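PDB 6M7L: putative non-ribosomal peptide synthetase from Actinomadura parvosata subsp. kistnae, which contains a condensation-fold domain that lacks the intact catalytic motif and probably recruits cytochrome P450 enzymes to the peptide-bearing assembly line. Local coordinates for residues C103-T106 with E107-P111. Sequence-based numbering, arbitrary orientation.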
ATOM      1  N   CYS A 103      19.986 -22.648   1.422  1.00 61.21           N
ATOM      2  CA  CYS A 103      21.258 -22.616   0.701  1.00 56.05           C
ATOM      3  C   CYS A 103      22.166 -21.559   1.316  1.00 57.04           C
ATOM      4  O   CYS A 103      22.143 -20.390   0.908  1.00 60.77           O
ATOM      5  CB  CYS A 103      21.027 -22.348  -0.784  1.00 45.49           C
ATOM      6  SG  CYS A 103      22.526 -22.091  -1.749  1.00 55.67           S
ATOM      7  N   PRO A 104      22.977 -21.934   2.307  1.00 58.62           N
ATOM      8  CA  PRO A 104      23.896 -20.966   2.920  1.00 55.27           C
ATOM      9  C   PRO A 104      24.803 -20.326   1.882  1.00 56.12           C
ATOM     10  O   PRO A 104      25.346 -20.999   1.003  1.00 64.42           O
ATOM     11  CB  PRO A 104      24.691 -21.817   3.917  1.00 53.55           C
ATOM     12  CG  PRO A 104      23.779 -22.953   4.243  1.00 61.24           C
ATOM     13  CD  PRO A 104      23.026 -23.246   2.974  1.00 59.58           C
ATOM     14  N   ALA A 105      24.961 -19.008   1.986  1.00 59.88           N
ATOM     15  CA  ALA A 105      25.674 -18.253   0.968  1.00 59.79           C
ATOM     16  C   ALA A 105      26.335 -17.035   1.594  1.00 61.32           C
ATOM     17  O   ALA A 105      26.094 -16.693   2.755  1.00 63.53           O
ATOM     18  CB  ALA A 105      24.734 -17.822  -0.162  1.00 56.71           C
ATOM     19  N   THR A 106      27.187 -16.394   0.802  1.00 50.45           N
ATOM     20  CA  THR A 106      27.719 -15.074   1.098  1.00 57.77           C
ATOM     21  C   THR A 106      27.140 -14.076   0.105  1.00 64.70           C
ATOM     22  O   THR A 106      26.813 -14.434  -1.032  1.00 61.90           O
ATOM     23  CB  THR A 106      29.250 -15.052   1.023  1.00 56.72           C
ATOM     24  OG1 THR A 106      29.679 -15.589  -0.234  1.00 62.48           O
ATOM     25  CG2 THR A 106      29.852 -15.868   2.155  1.00 55.69           C
ATOM     26  N   GLU A 107      26.999 -12.823   0.554  1.00 61.44           N
ATOM     27  CA  GLU A 107      26.491 -11.749  -0.296  1.00 61.96           C
ATOM     28  C   GLU A 107      27.133 -11.792  -1.677  1.00 60.02           C
ATOM     29  O   GLU A 107      26.459 -11.658  -2.703  1.00 60.76           O
ATOM     30  CB  GLU A 107      26.754 -10.398   0.375  1.00 61.49           C
ATOM     31  CG  GLU A 107      26.033  -9.235  -0.268  1.00 57.02           C
ATOM     32  CD  GLU A 107      24.535  -9.420  -0.241  1.00 60.73           C
ATOM     33  OE1 GLU A 107      23.870  -9.088  -1.244  1.00 63.22           O
ATOM     34  OE2 GLU A 107      24.023  -9.907   0.790  1.00 54.83           O
ATOM     35  N   ASP A 108      28.455 -11.961  -1.690  1.00 62.07           N
ATOM     36  CA  ASP A 108      29.276 -12.325  -2.838  1.00 60.60           C
ATOM     37  C   ASP A 108      28.504 -13.053  -3.935  1.00 65.06           C
ATOM     38  O   ASP A 108      28.463 -12.596  -5.082  1.00 63.08           O
ATOM     39  CB  ASP A 108      30.427 -13.206  -2.342  1.00 61.11           C
ATOM     40  CG  ASP A 108      31.603 -13.228  -3.283  1.00 71.29           C
ATOM     41  OD1 ASP A 108      31.617 -12.424  -4.239  1.00 85.98           O
ATOM     42  OD2 ASP A 108      32.515 -14.053  -3.064  1.00 82.97           O
ATOM     43  N   GLU A 109      27.878 -14.177  -3.589  1.00 62.70           N
ATOM     44  CA  GLU A 109      27.304 -15.091  -4.568  1.00 57.55           C
ATOM     45  C   GLU A 109      25.783 -15.029  -4.636  1.00 60.76           C
ATOM     46  O   GLU A 109      25.170 -15.871  -5.303  1.00 68.37           O
ATOM     47  CB  GLU A 109      27.758 -16.522  -4.267  1.00 57.75           C
ATOM     48  CG  GLU A 109      27.400 -17.011  -2.874  1.00 57.79           C
ATOM     49  CD  GLU A 109      28.401 -18.015  -2.335  1.00 57.36           C
ATOM     50  OE1 GLU A 109      28.182 -18.543  -1.223  1.00 57.80           O
ATOM     51  OE2 GLU A 109      29.413 -18.271  -3.021  1.00 64.24           O
ATOM     52  N   LEU A 110      25.160 -14.059  -3.977  1.00 61.99           N
ATOM     53  CA  LEU A 110      23.707 -13.927  -4.018  1.00 56.71           C
ATOM     54  C   LEU A 110      23.183 -13.538  -5.401  1.00 55.56           C
ATOM     55  O   LEU A 110      22.144 -14.069  -5.818  1.00 59.30           O
ATOM     56  CB  LEU A 110      23.224 -12.920  -2.971  1.00 57.32           C
ATOM     57  CG  LEU A 110      22.849 -13.536  -1.623  1.00 62.72           C
ATOM     58  CD1 LEU A 110      22.232 -12.492  -0.710  1.00 62.21           C
ATOM     59  CD2 LEU A 110      21.901 -14.710  -1.821  1.00 56.81           C
ATOM     60  N   PRO A 111      23.828 -12.616  -6.134  1.00 51.29           N
ATOM     61  CA  PRO A 111      23.348 -12.327  -7.499  1.00 46.08           C
ATOM     62  C   PRO A 111      23.205 -13.561  -8.374  1.00 54.78           C
ATOM     63  O   PRO A 111      22.167 -13.739  -9.026  1.00 61.52           O
ATOM     64  CB  PRO A 111      24.412 -11.362  -8.033  1.00 49.14           C
ATOM     65  CG  PRO A 111      24.875 -10.642  -6.837  1.00 47.58           C
ATOM     66  CD  PRO A 111      24.872 -11.656  -5.725  1.00 50.05           C
TER
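Glu109 reaches back along the chain to Thr106, and the two residues are joined by a pair of hydrogen bonds running in opposite directions. One is a backbone bond: Glu109 N gives its hydrogen to Thr106 O at 2.8 Å, closing the turn 106-109. The other comes from the Glu109 side chain. Its CB sits 4.0 Å from Thr106 O, and CG lies nearer to that same carbonyl oxygen. With chi1 at 58°, CG is tucked between the backbone N and the carbonyl carbon, which turns the chain back over Thr106; beyond CG it runs extended. CD then comes within 3.5 Å of Thr106 OG1. At the tip, OE1 accepts from Thr106 N at 3.1 Å, with an N-H...O angle of 154°. The donor approaches from above the carboxylate, 40° out of its plane. The same OE1 rests against Ala105, 3.3 Å from its CA, while OE2 lies farther from the backbone, 3.9 Å from Thr106 OG1.

The Thr106 and Asp108 side chains leave the turn in the same general direction, with Thr106 OG1 against Asp108 CB, 3.3 Å away. Glu107 sends its carboxylate elsewhere, to a salt bridge with Arg51. Two buried side chains tie the turn to the fold: Ala105 packs on Leu113, and Leu110 on Phe135 and Leu137.

The side-chain bond from Glu109 to the backbone N three residues earlier resembles one arm of a capping box, here wrapped around the 3-10 turn that leads into helix 110-119. In the condensation domain this is the point where the chain leaves edge strand 100-102 for that helix, at the start of a beta-alpha-beta crossover to the parallel neighbouring strand 130-136.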